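Local atomic coordinates of thiosulfate sulfurtransferase (Pseudomonas aeruginosa, PDB entry 1YT8), a protein that probably transfers sulfur from thiosulfate to cyanide, as rhodaneses do, and is built from four rhodanese-like domains in one chain. Residues G120-A125 with H524-I529; Q309-T314 with A339-Q344; R303-G308 with D315-V320; A273-E278 with G346-V351. All blocks are in the same frame, centred on the assembly; numbering follows the deposited sequence.

Contact 1: G120-A125 with H524-I529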
loop_
_atom_site.group_PDB
_atom_site.type_symbol
_atom_site.label_atom_id
_atom_site.label_comp_id
_atom_site.label_asym_id
_atom_site.label_seq_id
_atom_site.Cartn_x
_atom_site.Cartn_y
_atom_site.Cartn_z
ATOM N N GLY A 120 5.521 -14.159 -3.016
ATOM C CA GLY A 120 5.851 -14.816 -1.764
ATOM C C GLY A 120 5.651 -16.319 -1.849
ATOM O O GLY A 120 6.467 -17.102 -1.349
ATOM N N GLU A 121 4.563 -16.728 -2.491
ATOM C CA GLU A 121 4.275 -18.145 -2.639
ATOM C C GLU A 121 5.309 -18.797 -3.553
ATOM O O GLU A 121 5.681 -19.952 -3.344
ATOM C CB GLU A 121 2.865 -18.350 -3.203
ATOM C CG GLU A 121 1.734 -17.906 -2.264
ATOM C CD GLU A 121 1.799 -18.565 -0.891
ATOM O OE1 GLU A 121 2.122 -19.774 -0.819
ATOM O OE2 GLU A 121 1.514 -17.879 0.117
ATOM N N LEU A 122 5.767 -18.055 -4.561
ATOM C CA LEU A 122 6.776 -18.561 -5.495
ATOM C C LEU A 122 8.090 -18.826 -4.762
ATOM O O LEU A 122 8.780 -19.816 -5.040
ATOM C CB LEU A 122 7.015 -17.555 -6.625
ATOM C CG LEU A 122 7.991 -17.985 -7.728
ATOM C CD1 LEU A 122 7.425 -19.203 -8.465
ATOM C CD2 LEU A 122 8.202 -16.838 -8.704
ATOM N N VAL A 123 8.438 -17.938 -3.834
ATOM C CA VAL A 123 9.660 -18.101 -3.059
ATOM C C VAL A 123 9.606 -19.406 -2.259
ATOM O O VAL A 123 10.560 -20.191 -2.294
ATOM C CB VAL A 123 9.893 -16.891 -2.105
ATOM C CG1 VAL A 123 11.073 -17.165 -1.177
ATOM C CG2 VAL A 123 10.177 -15.630 -2.927
ATOM N N GLU A 124 8.501 -19.655 -1.556
ATOM C CA GLU A 124 8.396 -20.889 -0.778
ATOM C C GLU A 124 8.418 -22.108 -1.688
ATOM O O GLU A 124 9.046 -23.120 -1.372
ATOM C CB GLU A 124 7.112 -20.932 0.061
ATOM C CG GLU A 124 7.105 -22.113 1.039
ATOM C CD GLU A 124 5.824 -22.232 1.845
ATOM O OE1 GLU A 124 4.790 -22.632 1.272
ATOM O OE2 GLU A 124 5.854 -21.923 3.054
ATOM N N ALA A 125 7.727 -22.016 -2.817
ATOM C CA ALA A 125 7.680 -23.133 -3.757
ATOM C C ALA A 125 9.071 -23.470 -4.299
ATOM O O ALA A 125 9.430 -24.644 -4.434
ATOM C CB ALA A 125 6.735 -22.802 -4.908
ATOM N N HIS A 524 4.798 -11.958 -15.497
ATOM C CA HIS A 524 5.482 -11.439 -14.313
ATOM C C HIS A 524 7.005 -11.325 -14.390
ATOM O O HIS A 524 7.579 -10.336 -13.934
ATOM C CB HIS A 524 5.076 -12.274 -13.089
ATOM C CG HIS A 524 5.310 -13.743 -13.255
ATOM N ND1 HIS A 524 6.547 -14.324 -13.082
ATOM C CD2 HIS A 524 4.467 -14.747 -13.596
ATOM C CE1 HIS A 524 6.457 -15.624 -13.308
ATOM N NE2 HIS A 524 5.205 -15.906 -13.622
ATOM N N GLY A 525 7.665 -12.327 -14.958
ATOM C CA GLY A 525 9.115 -12.275 -15.053
ATOM C C GLY A 525 9.826 -12.445 -13.716
ATOM O O GLY A 525 10.989 -12.067 -13.573
ATOM N N PHE A 526 9.135 -13.010 -12.731
ATOM C CA PHE A 526 9.735 -13.224 -11.414
ATOM C C PHE A 526 10.776 -14.334 -11.468
ATOM O O PHE A 526 10.684 -15.238 -12.290
ATOM C CB PHE A 526 8.699 -13.688 -10.377
ATOM C CG PHE A 526 7.583 -12.718 -10.117
ATOM C CD1 PHE A 526 7.698 -11.370 -10.441
ATOM C CD2 PHE A 526 6.422 -13.159 -9.481
ATOM C CE1 PHE A 526 6.672 -10.470 -10.130
ATOM C CE2 PHE A 526 5.390 -12.265 -9.165
ATOM C CZ PHE A 526 5.520 -10.918 -9.492
ATOM N N PHE A 527 11.749 -14.265 -10.568
ATOM C CA PHE A 527 12.769 -15.303 -10.439
ATOM C C PHE A 527 13.166 -15.309 -8.965
ATOM O O PHE A 527 12.994 -14.306 -8.273
ATOM C CB PHE A 527 13.978 -15.040 -11.362
ATOM C CG PHE A 527 14.766 -13.804 -11.023
ATOM C CD1 PHE A 527 15.785 -13.846 -10.076
ATOM C CD2 PHE A 527 14.489 -12.594 -11.657
ATOM C CE1 PHE A 527 16.519 -12.700 -9.765
ATOM C CE2 PHE A 527 15.212 -11.447 -11.353
ATOM C CZ PHE A 527 16.228 -11.495 -10.407
ATOM N N VAL A 528 13.658 -16.443 -8.477
ATOM C CA VAL A 528 14.062 -16.563 -7.081
ATOM C C VAL A 528 15.516 -17.030 -7.023
ATOM O O VAL A 528 15.849 -18.106 -7.522
ATOM C CB VAL A 528 13.167 -17.580 -6.335
ATOM C CG1 VAL A 528 13.471 -17.551 -4.846
ATOM C CG2 VAL A 528 11.691 -17.261 -6.591
ATOM N N ILE A 529 16.377 -16.213 -6.422
ATOM C CA ILE A 529 17.795 -16.547 -6.325
ATOM C C ILE A 529 18.086 -17.698 -5.373
ATOM O O ILE A 529 17.291 -18.005 -4.479
ATOM C CB ILE A 529 18.651 -15.333 -5.878
ATOM C CG1 ILE A 529 18.329 -14.956 -4.430
ATOM C CG2 ILE A 529 18.401 -14.151 -6.808
ATOM C CD1 ILE A 529 19.228 -13.863 -3.873
#
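Leu122 and Val528 lie side by side and run in opposite directions, so that the branch point CG of Leu122 rests 3.9 Å from CG2 of Val528. Leu122 carries its CG anti to the backbone N (chi1 -177°), which sends the side chain out from helix 114-127 toward the C-terminal tail. Its CD2 branch goes furthest. It reaches CB of Phe526 at 3.6 Å and arrives near the plane of the phenyl ring, at the edge and not over a face. One face of that ring is taken by CB of His524, which sits 3.6 Å above the plane near the ring centre. Val123 adds a looser touch, with its CG2 4.3 Å from CG1 of Val528. No hydrogen bond joins the two segments; the contact is apolar.

The tail 524-529 is irregular, follows helix 514-521 and lies about 400 residues along the chain from helix 114-127, in a protein of four rhodanese-like repeats. It folds back here between helix 114-127 and helix 334-344. Backbone hydrogen bonds join Phe527 to Gln344, and Phe119 meets the Phe526 ring edge-to-face. Within the tail, the N-H of Phe526 points to ND1 of His524 at 2.9 Å, close to the imidazole plane. This bond limits the rotation of the imidazole. On the helix, Glu121 and Glu124 both form salt bridges with Arg196 of the sulfite pocket.

Contact 2: Q309-T314 with A339-Q344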
loop_
_atom_site.group_PDB
_atom_site.type_symbol
_atom_site.label_atom_id
_atom_site.label_comp_id
_atom_site.label_asym_id
_atom_site.label_seq_id
_atom_site.Cartn_x
_atom_site.Cartn_y
_atom_site.Cartn_z
ATOM N N GLN A 309 7.071 -3.094 3.942
ATOM C CA GLN A 309 5.820 -2.746 3.286
ATOM C C GLN A 309 6.009 -2.382 1.816
ATOM O O GLN A 309 5.071 -2.489 1.028
ATOM C CB GLN A 309 5.134 -1.607 4.039
ATOM C CG GLN A 309 4.593 -2.034 5.396
ATOM C CD GLN A 309 3.719 -3.277 5.304
ATOM O OE1 GLN A 309 4.154 -4.385 5.631
ATOM N NE2 GLN A 309 2.483 -3.100 4.843
ATOM N N LEU A 310 7.209 -1.949 1.439
ATOM C CA LEU A 310 7.455 -1.622 0.033
ATOM C C LEU A 310 7.413 -2.940 -0.741
ATOM O O LEU A 310 6.891 -3.017 -1.857
ATOM C CB LEU A 310 8.825 -0.961 -0.142
ATOM C CG LEU A 310 9.281 -0.689 -1.584
ATOM C CD1 LEU A 310 8.282 0.210 -2.297
ATOM C CD2 LEU A 310 10.658 -0.034 -1.566
ATOM N N VAL A 311 7.959 -3.983 -0.126
ATOM C CA VAL A 311 7.985 -5.303 -0.735
ATOM C C VAL A 311 6.593 -5.944 -0.722
ATOM O O VAL A 311 6.239 -6.682 -1.641
ATOM C CB VAL A 311 9.001 -6.217 -0.003
ATOM C CG1 VAL A 311 8.927 -7.651 -0.538
ATOM C CG2 VAL A 311 10.420 -5.662 -0.206
ATOM N N GLN A 312 5.803 -5.640 0.307
ATOM C CA GLN A 312 4.454 -6.196 0.458
ATOM C C GLN A 312 3.363 -5.470 -0.345
ATOM O O GLN A 312 2.448 -6.108 -0.861
ATOM C CB GLN A 312 4.069 -6.202 1.944
ATOM C CG GLN A 312 2.649 -6.669 2.259
ATOM C CD GLN A 312 2.440 -8.160 2.044
ATOM O OE1 GLN A 312 3.395 -8.918 1.850
ATOM N NE2 GLN A 312 1.184 -8.589 2.096
ATOM N N GLU A 313 3.457 -4.146 -0.450
ATOM C CA GLU A 313 2.447 -3.361 -1.169
ATOM C C GLU A 313 3.090 -2.541 -2.287
ATOM O O GLU A 313 2.766 -1.370 -2.476
ATOM C CB GLU A 313 1.729 -2.411 -0.197
ATOM C CG GLU A 313 1.255 -3.059 1.103
ATOM C CD GLU A 313 0.520 -2.084 2.016
ATOM O OE1 GLU A 313 0.923 -0.901 2.078
ATOM O OE2 GLU A 313 -0.454 -2.501 2.682
ATOM N N THR A 314 3.986 -3.174 -3.033
ATOM C CA THR A 314 4.722 -2.517 -4.110
ATOM C C THR A 314 3.878 -1.679 -5.078
ATOM O O THR A 314 4.277 -0.578 -5.468
ATOM C CB THR A 314 5.527 -3.562 -4.917
ATOM O OG1 THR A 314 6.149 -4.487 -4.012
ATOM C CG2 THR A 314 6.609 -2.887 -5.740
ATOM N N ALA A 339 15.837 -4.263 -1.958
ATOM C CA ALA A 339 16.139 -4.227 -3.387
ATOM C C ALA A 339 16.272 -5.642 -3.950
ATOM O O ALA A 339 15.814 -5.921 -5.060
ATOM C CB ALA A 339 17.424 -3.440 -3.633
ATOM N N SER A 340 16.886 -6.546 -3.189
ATOM C CA SER A 340 17.050 -7.914 -3.676
ATOM C C SER A 340 15.687 -8.546 -3.960
ATOM O O SER A 340 15.534 -9.294 -4.924
ATOM C CB SER A 340 17.848 -8.772 -2.674
ATOM O OG SER A 340 17.093 -9.120 -1.527
ATOM N N TRP A 341 14.693 -8.238 -3.130
ATOM C CA TRP A 341 13.354 -8.780 -3.332
ATOM C C TRP A 341 12.657 -8.122 -4.526
ATOM O O TRP A 341 12.012 -8.798 -5.329
ATOM C CB TRP A 341 12.519 -8.610 -2.052
ATOM C CG TRP A 341 12.962 -9.539 -0.958
ATOM C CD1 TRP A 341 13.344 -9.198 0.310
ATOM C CD2 TRP A 341 13.102 -10.962 -1.053
ATOM N NE1 TRP A 341 13.718 -10.327 1.011
ATOM C CE2 TRP A 341 13.576 -11.421 0.196
ATOM C CE3 TRP A 341 12.872 -11.896 -2.076
ATOM C CZ2 TRP A 341 13.826 -12.777 0.451
ATOM C CZ3 TRP A 341 13.121 -13.244 -1.824
ATOM C CH2 TRP A 341 13.594 -13.670 -0.568
ATOM N N LEU A 342 12.792 -6.804 -4.647
ATOM C CA LEU A 342 12.184 -6.082 -5.764
ATOM C C LEU A 342 12.792 -6.552 -7.094
ATOM O O LEU A 342 12.105 -6.633 -8.115
ATOM C CB LEU A 342 12.388 -4.569 -5.573
ATOM C CG LEU A 342 11.590 -3.979 -4.402
ATOM C CD1 LEU A 342 12.144 -2.617 -4.001
ATOM C CD2 LEU A 342 10.126 -3.879 -4.792
ATOM N N ALA A 343 14.085 -6.869 -7.075
ATOM C CA ALA A 343 14.771 -7.350 -8.270
ATOM C C ALA A 343 14.192 -8.706 -8.678
ATOM O O ALA A 343 13.968 -8.972 -9.862
ATOM C CB ALA A 343 16.269 -7.479 -7.993
ATOM N N GLN A 344 13.940 -9.555 -7.687
ATOM C CA GLN A 344 13.390 -10.879 -7.935
ATOM C C GLN A 344 11.948 -10.792 -8.417
ATOM O O GLN A 344 11.433 -11.714 -9.049
ATOM C CB GLN A 344 13.518 -11.736 -6.670
ATOM C CG GLN A 344 14.979 -12.128 -6.402
ATOM C CD GLN A 344 15.205 -12.797 -5.060
ATOM O OE1 GLN A 344 14.901 -13.973 -4.872
ATOM N NE2 GLN A 344 15.752 -12.044 -4.119
#
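Leu342 meets Leu310 and Thr314 with its two methyl branches, where helix 307-312 and the residues just after it pack on helix 334-344 in a rhodanese-like alpha/beta domain. Both helices lie on the parallel five-stranded sheet that has strand order 1-5-4-2-3. The tight part is around Leu342. Its CD1 lies 3.8 Å from CD2 of Leu310, and the two leucine side chains cross at about a right angle. Its CD2 lies 3.8 Å from CG2 of Thr314, and here the side chains run past each other in opposite directions. CG of Leu342 is anti to the carbonyl carbon (chi1 -69°), which turns the branched end toward segment 309-314. Leu342 also touches Leu325 and Leu327 of the sheet.

The contact is looser at Val311. Its CG1 and CG2 stand 4.0 and 4.1 Å from CB of Trp341, while the indole leads away to a hydrogen bond with Ser205. This side is filled by protein, since Trp341 also packs on helix 197-208. Gln309 and Glu313 are partly exposed and do not touch the second helix. The neighbouring Gln312 belongs to the pocket that holds sulfite in this crystal.

No hydrogen bond crosses between the segments. Thr314 OG1 instead donates to the carbonyl O of Leu310 at 2.7 Å, in the carbonyl plane with a C=O...donor angle of 150°.

Contact 3: R303-G308 with D315-V320; sequences RSTPGG and DHVASV
The backbones stay well apart, with the CA atoms of Thr305 and Val317 8.1 Å from each other, and side chains and two bridging waters make the contact. Val317 is the centre of the contact. It lies alongside Arg303, and the two side chains run in opposite directions. CG2 of Val317 sits over the centre of one guanidinium face, 4.2 Å above the plane. The arginine chain is extended from CG to NE, which carries the flat group out over the valine. From Thr305, two residues on from Arg303, the methyl CG2 comes in obliquely and meets CG2 of Val317 at 3.9 Å.

Two waters join the guanidinium to backbone carbonyls. NH1 of Arg303 donates to water 1 at 2.7 Å, and that water donates to the O of Val317. NH2 donates to water 2 at 3.1 Å, and water 2 donates in turn to the O of His316 at 2.7 Å. Water 2 lies at the guanidinium edge, in its plane. These bridges limit rotation of the group and give both carbonyls a donor.

In the rhodanese fold of this domain, strand 303-304 is an outer strand of the parallel sheet, and Pro306 occupies the N-cap position of helix 307-312. The short, weakly bonded helix that follows brings Val317 back over the strand end, where it and Thr305 both touch Leu286. Beyond it, OG of Ser319 donates to the O of Asp315 at 2.7 Å, with the donor tilted 30° from the carbonyl plane. Arg58 also hydrogen-bonds both Ser319 OG and Asp315 O.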
loop_
_atom_site.group_PDB
_atom_site.type_symbol
_atom_site.label_atom_id
_atom_site.label_comp_id
_atom_site.label_asym_id
_atom_site.label_seq_id
_atom_site.Cartn_x
_atom_site.Cartn_y
_atom_site.Cartn_z
ATOM N N ARG A 303 10.430 9.474 -0.931
ATOM C CA ARG A 303 9.160 9.154 -0.290
ATOM C C ARG A 303 9.426 8.101 0.778
ATOM O O ARG A 303 10.321 7.270 0.625
ATOM C CB ARG A 303 8.171 8.604 -1.325
ATOM C CG ARG A 303 6.843 8.128 -0.738
ATOM C CD ARG A 303 5.876 7.623 -1.810
ATOM N NE ARG A 303 4.602 7.224 -1.218
ATOM C CZ ARG A 303 3.507 6.904 -1.901
ATOM N NH1 ARG A 303 3.502 6.926 -3.229
ATOM N NH2 ARG A 303 2.404 6.567 -1.247
ATOM N N SER A 304 8.659 8.135 1.862
ATOM C CA SER A 304 8.843 7.163 2.932
ATOM C C SER A 304 8.091 5.879 2.626
ATOM O O SER A 304 6.862 5.867 2.571
ATOM C CB SER A 304 8.350 7.727 4.266
ATOM O OG SER A 304 8.504 6.768 5.302
ATOM N N THR A 305 8.835 4.799 2.417
ATOM C CA THR A 305 8.231 3.503 2.141
ATOM C C THR A 305 9.027 2.425 2.882
ATOM O O THR A 305 9.877 1.758 2.296
ATOM C CB THR A 305 8.213 3.184 0.612
ATOM O OG1 THR A 305 9.553 3.031 0.127
ATOM C CG2 THR A 305 7.534 4.301 -0.164
ATOM N N PRO A 306 8.769 2.256 4.189
ATOM C CA PRO A 306 9.480 1.244 4.979
ATOM C C PRO A 306 9.641 -0.032 4.151
ATOM O O PRO A 306 8.682 -0.515 3.555
ATOM C CB PRO A 306 8.575 1.067 6.192
ATOM C CG PRO A 306 8.079 2.465 6.412
ATOM C CD PRO A 306 7.738 2.927 5.003
ATOM N N GLY A 307 10.861 -0.554 4.113
ATOM C CA GLY A 307 11.170 -1.736 3.324
ATOM C C GLY A 307 10.202 -2.901 3.280
ATOM O O GLY A 307 9.817 -3.351 2.198
ATOM N N GLY A 308 9.829 -3.412 4.448
ATOM C CA GLY A 308 8.918 -4.546 4.505
ATOM C C GLY A 308 7.608 -4.296 3.783
ATOM O O GLY A 308 7.089 -5.174 3.092
ATOM N N ASP A 315 2.714 -2.197 -5.457
ATOM C CA ASP A 315 1.836 -1.507 -6.397
ATOM C C ASP A 315 1.203 -0.206 -5.889
ATOM O O ASP A 315 0.673 0.576 -6.681
ATOM C CB ASP A 315 0.743 -2.465 -6.877
ATOM C CG ASP A 315 -0.095 -3.004 -5.740
ATOM O OD1 ASP A 315 0.455 -3.736 -4.888
ATOM O OD2 ASP A 315 -1.304 -2.686 -5.699
ATOM N N HIS A 316 1.251 0.030 -4.579
ATOM C CA HIS A 316 0.692 1.258 -4.018
ATOM C C HIS A 316 1.633 2.434 -4.266
ATOM O O HIS A 316 1.214 3.591 -4.234
ATOM C CB HIS A 316 0.479 1.134 -2.503
ATOM C CG HIS A 316 -0.670 0.256 -2.113
ATOM N ND1 HIS A 316 -1.163 0.213 -0.826
ATOM C CD2 HIS A 316 -1.417 -0.617 -2.831
ATOM C CE1 HIS A 316 -2.164 -0.648 -0.768
ATOM N NE2 HIS A 316 -2.338 -1.165 -1.970
ATOM N N VAL A 317 2.905 2.123 -4.508
ATOM C CA VAL A 317 3.935 3.136 -4.725
ATOM C C VAL A 317 4.464 3.118 -6.158
ATOM O O VAL A 317 4.405 4.123 -6.868
ATOM C CB VAL A 317 5.112 2.911 -3.748
ATOM C CG1 VAL A 317 6.168 3.992 -3.928
ATOM C CG2 VAL A 317 4.590 2.894 -2.312
ATOM N N ALA A 318 4.996 1.974 -6.569
ATOM C CA ALA A 318 5.527 1.812 -7.920
ATOM C C ALA A 318 4.423 1.216 -8.781
ATOM O O ALA A 318 4.426 0.023 -9.086
ATOM C CB ALA A 318 6.744 0.895 -7.897
ATOM N N SER A 319 3.476 2.064 -9.166
ATOM C CA SER A 319 2.335 1.648 -9.965
ATOM C C SER A 319 2.645 1.514 -11.452
ATOM O O SER A 319 1.876 0.911 -12.202
ATOM C CB SER A 319 1.181 2.629 -9.745
ATOM O OG SER A 319 0.863 2.692 -8.361
ATOM N N VAL A 320 3.766 2.084 -11.879
ATOM C CA VAL A 320 4.175 1.991 -13.271
ATOM C C VAL A 320 5.056 0.753 -13.402
ATOM O O VAL A 320 6.219 0.764 -13.003
ATOM C CB VAL A 320 4.986 3.231 -13.707
ATOM C CG1 VAL A 320 5.504 3.041 -15.128
ATOM C CG2 VAL A 320 4.113 4.481 -13.619
HETATM O O HOH W 1 5.111 6.615 -5.385
HETATM O O HOH W 2 -0.107 5.299 -2.571
#

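Contact 4: A273-E278 with G346-V351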
loop_
_atom_site.group_PDB
_atom_site.type_symbol
_atom_site.label_atom_id
_atom_site.label_comp_id
_atom_site.label_asym_id
_atom_site.label_seq_id
_atom_site.Cartn_x
_atom_site.Cartn_y
_atom_site.Cartn_z
ATOM N N ALA A 273 20.956 11.632 -10.066
ATOM C CA ALA A 273 20.610 12.841 -10.804
ATOM C C ALA A 273 20.470 12.545 -12.294
ATOM O O ALA A 273 19.558 13.046 -12.952
ATOM C CB ALA A 273 21.673 13.917 -10.577
ATOM N N GLN A 274 21.375 11.726 -12.819
ATOM C CA GLN A 274 21.345 11.356 -14.227
ATOM C C GLN A 274 20.045 10.635 -14.573
ATOM O O GLN A 274 19.393 10.956 -15.568
ATOM C CB GLN A 274 22.539 10.461 -14.563
ATOM C CG GLN A 274 22.532 9.915 -15.985
ATOM C CD GLN A 274 22.354 11.006 -17.028
ATOM O OE1 GLN A 274 23.038 12.031 -16.995
ATOM N NE2 GLN A 274 21.435 10.787 -17.963
ATOM N N TRP A 275 19.673 9.658 -13.752
ATOM C CA TRP A 275 18.445 8.908 -13.988
ATOM C C TRP A 275 17.233 9.832 -14.004
ATOM O O TRP A 275 16.363 9.713 -14.865
ATOM C CB TRP A 275 18.265 7.829 -12.914
ATOM C CG TRP A 275 18.937 6.529 -13.246
ATOM C CD1 TRP A 275 19.870 6.314 -14.221
ATOM C CD2 TRP A 275 18.739 5.267 -12.596
ATOM N NE1 TRP A 275 20.263 4.997 -14.221
ATOM C CE2 TRP A 275 19.585 4.331 -13.233
ATOM C CE3 TRP A 275 17.927 4.837 -11.538
ATOM C CZ2 TRP A 275 19.645 2.987 -12.845
ATOM C CZ3 TRP A 275 17.988 3.497 -11.149
ATOM C CH2 TRP A 275 18.842 2.591 -11.806
ATOM N N GLN A 276 17.189 10.758 -13.053
ATOM C CA GLN A 276 16.083 11.698 -12.960
ATOM C C GLN A 276 16.089 12.661 -14.146
ATOM O O GLN A 276 15.077 13.293 -14.446
ATOM C CB GLN A 276 16.171 12.479 -11.646
ATOM C CG GLN A 276 16.197 11.592 -10.410
ATOM C CD GLN A 276 16.495 12.367 -9.141
ATOM O OE1 GLN A 276 17.464 13.128 -9.080
ATOM N NE2 GLN A 276 15.672 12.170 -8.115
ATOM N N ASP A 277 17.231 12.759 -14.823
ATOM C CA ASP A 277 17.362 13.644 -15.976
ATOM C C ASP A 277 16.885 12.957 -17.256
ATOM O O ASP A 277 16.698 13.611 -18.283
ATOM C CB ASP A 277 18.820 14.087 -16.139
ATOM C CG ASP A 277 18.991 15.164 -17.201
ATOM O OD1 ASP A 277 18.379 16.244 -17.062
ATOM O OD2 ASP A 277 19.736 14.931 -18.175
ATOM N N GLU A 278 16.694 11.640 -17.191
ATOM C CA GLU A 278 16.232 10.869 -18.343
ATOM C C GLU A 278 14.707 10.859 -18.314
ATOM O O GLU A 278 14.087 10.079 -17.587
ATOM C CB GLU A 278 16.787 9.445 -18.276
ATOM C CG GLU A 278 18.272 9.407 -17.939
ATOM C CD GLU A 278 18.891 8.033 -18.096
ATOM O OE1 GLU A 278 18.259 7.036 -17.688
ATOM O OE2 GLU A 278 20.021 7.956 -18.620
ATOM N N GLY A 346 11.136 -8.787 -10.578
ATOM C CA GLY A 346 11.313 -8.205 -11.900
ATOM C C GLY A 346 11.558 -6.716 -12.041
ATOM O O GLY A 346 11.569 -6.204 -13.161
ATOM N N TRP A 347 11.761 -6.011 -10.933
ATOM C CA TRP A 347 11.988 -4.572 -11.010
ATOM C C TRP A 347 13.436 -4.195 -11.282
ATOM O O TRP A 347 14.363 -4.890 -10.853
ATOM C CB TRP A 347 11.574 -3.878 -9.706
ATOM C CG TRP A 347 10.110 -3.910 -9.418
ATOM C CD1 TRP A 347 9.437 -4.826 -8.656
ATOM C CD2 TRP A 347 9.127 -2.998 -9.914
ATOM N NE1 TRP A 347 8.093 -4.539 -8.648
ATOM C CE2 TRP A 347 7.874 -3.423 -9.415
ATOM C CE3 TRP A 347 9.183 -1.863 -10.738
ATOM C CZ2 TRP A 347 6.683 -2.751 -9.713
ATOM C CZ3 TRP A 347 7.997 -1.195 -11.034
ATOM C CH2 TRP A 347 6.763 -1.644 -10.521
ATOM N N GLN A 348 13.625 -3.097 -12.011
ATOM C CA GLN A 348 14.965 -2.582 -12.238
ATOM C C GLN A 348 15.123 -1.744 -10.978
ATOM O O GLN A 348 14.379 -0.782 -10.757
ATOM C CB GLN A 348 15.032 -1.693 -13.480
ATOM C CG GLN A 348 16.309 -0.858 -13.539
ATOM C CD GLN A 348 16.537 -0.218 -14.895
ATOM O OE1 GLN A 348 15.590 0.146 -15.593
ATOM N NE2 GLN A 348 17.803 -0.065 -15.266
ATOM N N VAL A 349 16.077 -2.117 -10.140
ATOM C CA VAL A 349 16.265 -1.414 -8.886
ATOM C C VAL A 349 17.731 -1.186 -8.551
ATOM O O VAL A 349 18.596 -2.016 -8.847
ATOM C CB VAL A 349 15.589 -2.204 -7.736
ATOM C CG1 VAL A 349 16.162 -3.610 -7.669
ATOM C CG2 VAL A 349 15.775 -1.477 -6.406
ATOM N N ALA A 350 17.996 -0.047 -7.928
ATOM C CA ALA A 350 19.344 0.317 -7.530
ATOM C C ALA A 350 19.339 0.779 -6.078
ATOM O O ALA A 350 18.316 1.230 -5.566
ATOM C CB ALA A 350 19.859 1.438 -8.423
ATOM N N VAL A 351 20.484 0.641 -5.417
ATOM C CA VAL A 351 20.642 1.098 -4.042
ATOM C C VAL A 351 21.590 2.295 -4.131
ATOM O O VAL A 351 22.606 2.238 -4.830
ATOM C CB VAL A 351 21.260 0.004 -3.146
ATOM C CG1 VAL A 351 21.635 0.588 -1.793
ATOM C CG2 VAL A 351 20.259 -1.136 -2.964
#
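Trp275 reaches from helix 269-277 to the methyl of Ala350 with the far end of its six-membered ring. CH2 of the indole is 3.7 Å from CB of Ala350, and CZ3 is 3.9 Å from the same carbon. The methyl approaches the ring obliquely. A second touch is looser: CZ2 of Trp275 stands 4.3 Å from NE2 of Gln348. Ala350 and Gln348 are two apart on strand 348-352, and both direct CB toward the helix. Val349 between them points to the other side of the sheet.

The next shell fixes these groups. The amide of Gln348 is held at both ends, OE1 by Arg281 and NE2 by Glu265. Arg324 makes a cation-pi contact with the Trp275 ring and a salt bridge with Glu278. On the helix, NE2 of Gln274 donates to OE2 of Glu278 at 3.2 Å, on its anti side, tilted 27° out of the carboxylate plane. Glu278 thus has partners at both oxygens. The strand is entered through Gly346, the C-prime residue of a Schellman motif that ends helix 334-344.

In this parallel rhodanese sheet, strand 348-352 lies between strands 265-267 and 324-328. Trp275 touches Glu265 and Leu267 on one of these and Val326 on the other. Helix 269-277 therefore packs on one face of the sheet, while Val349 and Val351 turn to helix 334-344 on the opposite face.

In the fold
Contact 2 is the buried one, made of apolar side chains between two helices. The other three are partly buried, and contacts 1 and 4 lie farthest from the centre of the chain. Contacts 2, 3 and 4 belong to one rhodanese-like domain. Helix 307-312 serves both 2 and 3, which touch through Leu310 and Thr305. Trp347 of contact 4 packs against Thr314 of contact 2 and Ala318 and Val320 of contact 3. Contact 1 joins distant parts of the chain, and its tail hydrogen-bonds to Gln344 of contact 2. Contact 3 adds water bridges from an arginine to its packing, while contacts 1, 2 and 4 are mainly apolar.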